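Local coordinates for Lmo2125 protein (Listeria monocytogenes serovar 1/2a, PDB 5TU0) that binds maltose outside the cell membrane as a lipoprotein of the bacterial solute-binding protein 1 family, probably delivering it to a sugar transporter, at residues H80-K85 with V278-K283; P269-K274 with K337-M342. The protein carries 2 engineered substitutions. All blocks are in the same frame, centred on the assembly; numbering follows the deposited sequence. Where two conformers were deposited one is given.

Contact 1 (H80-K85 with V278-K283); sequences HLAEVK and VSNYSK. With TTN (tartronate), chain C.
A single beta bridge between Leu81 and Ser279, next to a type I turn that leads into the tartronate site, joins segment 80-85 to segment 278-283. Two backbone bonds flank it: Asn280 N donates to His80 O (2.9 Å) and Ala82 N to Val278 O (2.8 Å). Leu81 CA adds a CA-H...O contact to Val278 O, and one water accepts from Val278 N while donating to Ala82 O.

The rings of His80 and Tyr281 run alongside each other and meet at their edges. His80 ND1 and Tyr281 OH share a hydrogen bond of 2.8 Å, each lying near the plane of the other ring. Leu52 and Pro53 of helix 45-58 touch the histidine. In the periplasmic binding protein fold this bridge forms where strand 272-278 leaves the sheet on its way to helix 285-295. The exit is a type I turn from Ser279 to Ser282, and within it Ser279 OG accepts from Tyr281 N, 3.2 Å away, as an ST turn.

Asn280 CB lies 3.5 Å from Leu81 C, and with CG anti to the backbone N (chi1 -157°) OD1 comes alongside Ala82 CA. That oxygen accepts from Lys285 NZ, whereas ND2 donates to Gly79 O. On the apolar side the two branches of Val278 divide the work: CG1 packs on Ala82 CB, and CG2 reaches Val84 CG1 at 3.7 Å. Past the turn, tartronate O3 donates to Lys283 O (2.6 Å), and the ligand is held further by Lys285 N and Asp286 N.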
loop_
_atom_site.group_PDB
_atom_site.type_symbol
_atom_site.label_atom_id
_atom_site.label_comp_id
_atom_site.label_asym_id
_atom_site.label_seq_id
_atom_site.Cartn_x
_atom_site.Cartn_y
_atom_site.Cartn_z
ATOM N N HIS A 80 -13.089 -0.091 18.626
ATOM C CA HIS A 80 -13.887 -1.014 17.794
ATOM C C HIS A 80 -13.253 -2.396 17.558
ATOM O O HIS A 80 -13.950 -3.345 17.189
ATOM C CB HIS A 80 -14.207 -0.350 16.451
ATOM C CG HIS A 80 -14.852 0.996 16.582
ATOM N ND1 HIS A 80 -16.018 1.201 17.287
ATOM C CD2 HIS A 80 -14.508 2.201 16.069
ATOM C CE1 HIS A 80 -16.356 2.474 17.219
ATOM N NE2 HIS A 80 -15.458 3.102 16.481
ATOM N N LEU A 81 -11.934 -2.510 17.738
ATOM C CA LEU A 81 -11.228 -3.787 17.562
ATOM C C LEU A 81 -10.652 -4.288 18.879
ATOM O O LEU A 81 -10.185 -3.511 19.691
ATOM C CB LEU A 81 -10.074 -3.636 16.568
ATOM C CG LEU A 81 -10.463 -3.123 15.182
ATOM C CD1 LEU A 81 -9.232 -2.995 14.318
ATOM C CD2 LEU A 81 -11.488 -4.036 14.539
ATOM N N ALA A 82 -10.658 -5.597 19.062
ATOM C CA ALA A 82 -10.079 -6.213 20.247
ATOM C C ALA A 82 -8.557 -6.293 20.127
ATOM O O ALA A 82 -8.043 -6.462 19.033
ATOM C CB ALA A 82 -10.626 -7.630 20.393
ATOM N N GLU A 83 -7.848 -6.216 21.248
ATOM C CA GLU A 83 -6.407 -6.486 21.246
ATOM C C GLU A 83 -6.264 -7.983 21.023
ATOM O O GLU A 83 -7.032 -8.764 21.593
ATOM C CB GLU A 83 -5.741 -6.121 22.572
ATOM C CG GLU A 83 -5.757 -4.650 22.879
ATOM C CD GLU A 83 -5.092 -4.338 24.206
ATOM O OE1 GLU A 83 -4.007 -4.896 24.491
ATOM O OE2 GLU A 83 -5.662 -3.526 24.956
ATOM N N VAL A 84 -5.314 -8.376 20.176
ATOM C CA VAL A 84 -5.106 -9.788 19.825
ATOM C C VAL A 84 -3.644 -10.153 19.926
ATOM O O VAL A 84 -2.765 -9.266 19.995
ATOM C CB VAL A 84 -5.597 -10.101 18.392
ATOM C CG1 VAL A 84 -7.113 -9.966 18.315
ATOM C CG2 VAL A 84 -4.919 -9.185 17.362
ATOM N N LYS A 85 -3.386 -11.453 19.930
ATOM C CA LYS A 85 -2.019 -11.964 19.992
ATOM C C LYS A 85 -1.627 -12.462 18.616
ATOM O O LYS A 85 -2.492 -12.837 17.810
ATOM C CB LYS A 85 -1.895 -13.099 21.000
ATOM C CG LYS A 85 -2.327 -12.747 22.414
ATOM C CD LYS A 85 -2.114 -13.931 23.345
ATOM C CE LYS A 85 -2.638 -13.660 24.751
ATOM N NZ LYS A 85 -1.970 -12.484 25.375
ATOM N N VAL A 278 -10.387 -8.505 14.932
ATOM C CA VAL A 278 -11.484 -9.053 15.753
ATOM C C VAL A 278 -12.326 -7.917 16.301
ATOM O O VAL A 278 -11.799 -6.960 16.865
ATOM C CB VAL A 278 -10.940 -9.868 16.939
ATOM C CG1 VAL A 278 -12.074 -10.373 17.831
ATOM C CG2 VAL A 278 -10.082 -11.013 16.441
ATOM N N SER A 279 -13.638 -8.015 16.124
ATOM C CA SER A 279 -14.559 -7.030 16.670
ATOM C C SER A 279 -14.427 -6.965 18.195
ATOM O O SER A 279 -14.421 -7.997 18.861
ATOM C CB SER A 279 -15.992 -7.418 16.310
ATOM O OG SER A 279 -16.935 -6.614 16.986
ATOM N N ASN A 280 -14.314 -5.753 18.747
ATOM C CA ASN A 280 -14.215 -5.600 20.206
ATOM C C ASN A 280 -15.565 -5.901 20.866
ATOM O O ASN A 280 -15.626 -6.062 22.080
ATOM C CB ASN A 280 -13.758 -4.189 20.581
ATOM C CG ASN A 280 -13.120 -4.111 21.966
ATOM O OD1 ASN A 280 -12.652 -5.112 22.524
ATOM N ND2 ASN A 280 -13.047 -2.902 22.499
ATOM N N TYR A 281 -16.627 -5.994 20.059
ATOM C CA TYR A 281 -17.982 -6.287 20.536
ATOM C C TYR A 281 -18.295 -7.774 20.459
ATOM O O TYR A 281 -19.369 -8.204 20.877
ATOM C CB TYR A 281 -19.006 -5.515 19.687
ATOM C CG TYR A 281 -18.676 -4.031 19.521
ATOM C CD1 TYR A 281 -19.119 -3.092 20.438
ATOM C CD2 TYR A 281 -17.933 -3.584 18.428
ATOM C CE1 TYR A 281 -18.822 -1.746 20.295
ATOM C CE2 TYR A 281 -17.630 -2.236 18.266
ATOM C CZ TYR A 281 -18.069 -1.324 19.211
ATOM O OH TYR A 281 -17.772 -0.007 19.055
ATOM N N SER A 282 -17.362 -8.563 19.932
ATOM C CA SER A 282 -17.581 -9.985 19.770
ATOM C C SER A 282 -17.757 -10.700 21.100
ATOM O O SER A 282 -17.122 -10.366 22.107
ATOM C CB SER A 282 -16.435 -10.628 18.997
ATOM O OG SER A 282 -16.625 -12.033 18.886
ATOM N N LYS A 283 -18.633 -11.690 21.076
ATOM C CA LYS A 283 -18.899 -12.503 22.236
ATOM C C LYS A 283 -18.135 -13.820 22.052
ATOM O O LYS A 283 -18.249 -14.724 22.883
ATOM C CB LYS A 283 -20.418 -12.767 22.325
ATOM C CG LYS A 283 -21.018 -12.511 23.688
ATOM C CD LYS A 283 -21.019 -11.021 23.977
ATOM C CE LYS A 283 -21.781 -10.698 25.248
ATOM N NZ LYS A 283 -21.793 -9.226 25.500
HETATM C C1 TTN C . -15.176 -15.298 24.618
HETATM C C2 TTN C . -16.112 -14.427 25.419
HETATM C C3 TTN C . -16.115 -13.001 24.938
HETATM O O1 TTN C . -13.956 -15.029 24.644
HETATM O O2 TTN C . -15.634 -16.254 23.949
HETATM O O3 TTN C . -17.458 -14.925 25.359
HETATM O O4 TTN C . -15.757 -12.752 23.768
HETATM O O5 TTN C . -16.490 -12.109 25.732
HETATM O O HOH W 1 -8.460 -6.948 16.282
#

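Contact 2 (P269-K274 with K337-M342); sequences PFAGGK and KNAQPM
Met342 lies along and over the ring of Phe270, in a Met-aromatic contact near the bound sugar. Its CB meets the ring at Phe270 CD1, 3.6 Å away, and CG continues along the same side, near CE1 and CD1. CG stands anti to the backbone N (chi1 179°), which carries the chain inward across the face until it bends at chi3 (-59°). SD is on the ring normal, above the face but 5.0 Å from the Phe270 centroid. The bend then brings CE down over that face as a CH-pi contact, 4.1 Å from the centroid of the Phe270 ring and displaced toward CG and CD2.

A single bridge between Phe270 and Gln340 sets the backbones beside each other on the chain that runs into strand 272-278 of the mixed sheet. Gln340 N donates to Pro269 O (3.1 Å), and Ala271 N donates to Gln340 O (2.8 Å). A water links Ala271 O to Met342 N. Ala271 CB and Ala339 CB touch at 3.6 Å, and Pro269 CG also packs on Ala339 CB. Phe270 also stacks with Tyr167 of helix 163-172, and Met342 touches Tyr164, a residue of the sugar pocket.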
loop_
_atom_site.group_PDB
_atom_site.type_symbol
_atom_site.label_atom_id
_atom_site.label_comp_id
_atom_site.label_asym_id
_atom_site.label_seq_id
_atom_site.Cartn_x
_atom_site.Cartn_y
_atom_site.Cartn_z
ATOM N N PRO A 269 8.726 3.158 -0.915
ATOM C CA PRO A 269 7.297 3.424 -0.888
ATOM C C PRO A 269 6.625 2.976 0.403
ATOM O O PRO A 269 7.281 2.358 1.221
ATOM C CB PRO A 269 6.783 2.593 -2.050
ATOM C CG PRO A 269 7.683 1.405 -2.060
ATOM C CD PRO A 269 9.033 1.944 -1.693
ATOM N N PHE A 270 5.354 3.323 0.586
ATOM C CA PHE A 270 4.605 2.848 1.756
ATOM C C PHE A 270 4.432 1.323 1.677
ATOM O O PHE A 270 4.176 0.776 0.605
ATOM C CB PHE A 270 3.219 3.493 1.859
ATOM C CG PHE A 270 3.243 4.954 2.221
ATOM C CD1 PHE A 270 3.819 5.380 3.406
ATOM C CD2 PHE A 270 2.671 5.902 1.383
ATOM C CE1 PHE A 270 3.843 6.724 3.746
ATOM C CE2 PHE A 270 2.694 7.251 1.720
ATOM C CZ PHE A 270 3.272 7.657 2.905
ATOM N N ALA A 271 4.587 0.660 2.819
ATOM C CA ALA A 271 4.386 -0.789 2.933
ATOM C C ALA A 271 2.908 -0.992 3.269
ATOM O O ALA A 271 2.504 -0.783 4.415
ATOM C CB ALA A 271 5.261 -1.356 4.043
ATOM N N GLY A 272 2.110 -1.400 2.287
ATOM C CA GLY A 272 0.678 -1.584 2.474
ATOM C C GLY A 272 0.327 -3.042 2.682
ATOM O O GLY A 272 1.210 -3.918 2.801
ATOM N N GLY A 273 -0.964 -3.300 2.741
ATOM C CA GLY A 273 -1.445 -4.665 2.936
ATOM C C GLY A 273 -2.671 -4.716 3.812
ATOM O O GLY A 273 -3.294 -3.692 4.079
ATOM N N LYS A 274 -2.993 -5.925 4.267
ATOM C CA LYS A 274 -4.184 -6.171 5.047
ATOM C C LYS A 274 -3.917 -7.160 6.185
ATOM O O LYS A 274 -3.044 -8.044 6.094
ATOM C CB LYS A 274 -5.282 -6.756 4.148
ATOM C CG LYS A 274 -5.699 -5.903 2.954
ATOM C CD LYS A 274 -6.886 -6.563 2.248
ATOM C CE LYS A 274 -7.300 -5.892 0.937
ATOM N NZ LYS A 274 -6.389 -6.304 -0.152
ATOM N N LYS A 337 10.934 -5.022 0.854
ATOM C CA LYS A 337 12.129 -4.945 1.709
ATOM C C LYS A 337 12.514 -3.494 1.980
ATOM O O LYS A 337 13.050 -3.186 3.037
ATOM C CB LYS A 337 13.338 -5.638 1.069
ATOM C CG LYS A 337 13.193 -7.127 0.812
ATOM C CD LYS A 337 14.402 -7.627 0.041
ATOM C CE LYS A 337 14.225 -9.050 -0.435
ATOM N NZ LYS A 337 14.034 -9.992 0.696
ATOM N N ASN A 338 12.216 -2.618 1.028
ATOM C CA ASN A 338 12.550 -1.196 1.148
ATOM C C ASN A 338 11.348 -0.308 1.475
ATOM O O ASN A 338 11.490 0.905 1.515
ATOM C CB ASN A 338 13.197 -0.723 -0.164
ATOM C CG ASN A 338 14.406 -1.556 -0.551
ATOM O OD1 ASN A 338 14.451 -2.140 -1.632
ATOM N ND2 ASN A 338 15.358 -1.647 0.333
ATOM N N ALA A 339 10.174 -0.903 1.702
ATOM C CA ALA A 339 8.974 -0.129 2.021
ATOM C C ALA A 339 8.818 0.067 3.525
ATOM O O ALA A 339 9.147 -0.836 4.304
ATOM C CB ALA A 339 7.739 -0.826 1.472
ATOM N N GLN A 340 8.319 1.243 3.926
ATOM C CA GLN A 340 8.062 1.516 5.340
ATOM C C GLN A 340 6.581 1.680 5.603
ATOM O O GLN A 340 5.856 2.182 4.754
ATOM C CB GLN A 340 8.788 2.755 5.855
ATOM C CG GLN A 340 8.572 4.030 5.071
ATOM C CD GLN A 340 9.581 4.189 3.967
ATOM O OE1 GLN A 340 9.703 3.338 3.106
ATOM N NE2 GLN A 340 10.323 5.288 3.999
ATOM N N PRO A 341 6.119 1.259 6.792
ATOM C CA PRO A 341 4.704 1.439 7.084
ATOM C C PRO A 341 4.288 2.908 7.070
ATOM O O PRO A 341 5.052 3.772 7.510
ATOM C CB PRO A 341 4.560 0.894 8.524
ATOM C CG PRO A 341 5.712 0.009 8.728
ATOM C CD PRO A 341 6.816 0.508 7.862
ATOM N N MET A 342 3.106 3.173 6.547
ATOM C CA MET A 342 2.531 4.488 6.580
ATOM C C MET A 342 2.181 4.719 8.052
ATOM O O MET A 342 1.700 3.796 8.702
ATOM C CB MET A 342 1.248 4.513 5.754
ATOM C CG MET A 342 0.522 5.851 5.738
ATOM S SD MET A 342 -1.088 5.808 4.923
ATOM C CE MET A 342 -0.629 5.259 3.277
HETATM O O HOH W 2 1.315 1.182 5.748
#

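The two contacts illustrate how one strand can tie distant parts of a binding protein together. Segment 269-274 of contact 2 enters strand 272-278, and segment 278-283 of contact 1 leaves it; the two segments are close in sequence along this strand, yet the contact centres are 24 Å apart. Along the chain the pairings interleave, 80-85 reaching to the strand's end and 337-342 to the chain leading into it. The centre of contact 2 is about 6 Å from the centre of the chain, and the Met342 side chain is about 5 Å from a bound glucose unit of maltose. Contact 1, its centre about 24 Å from the centre of the chain, instead includes Ser282 and Lys283 of the tartronate pocket.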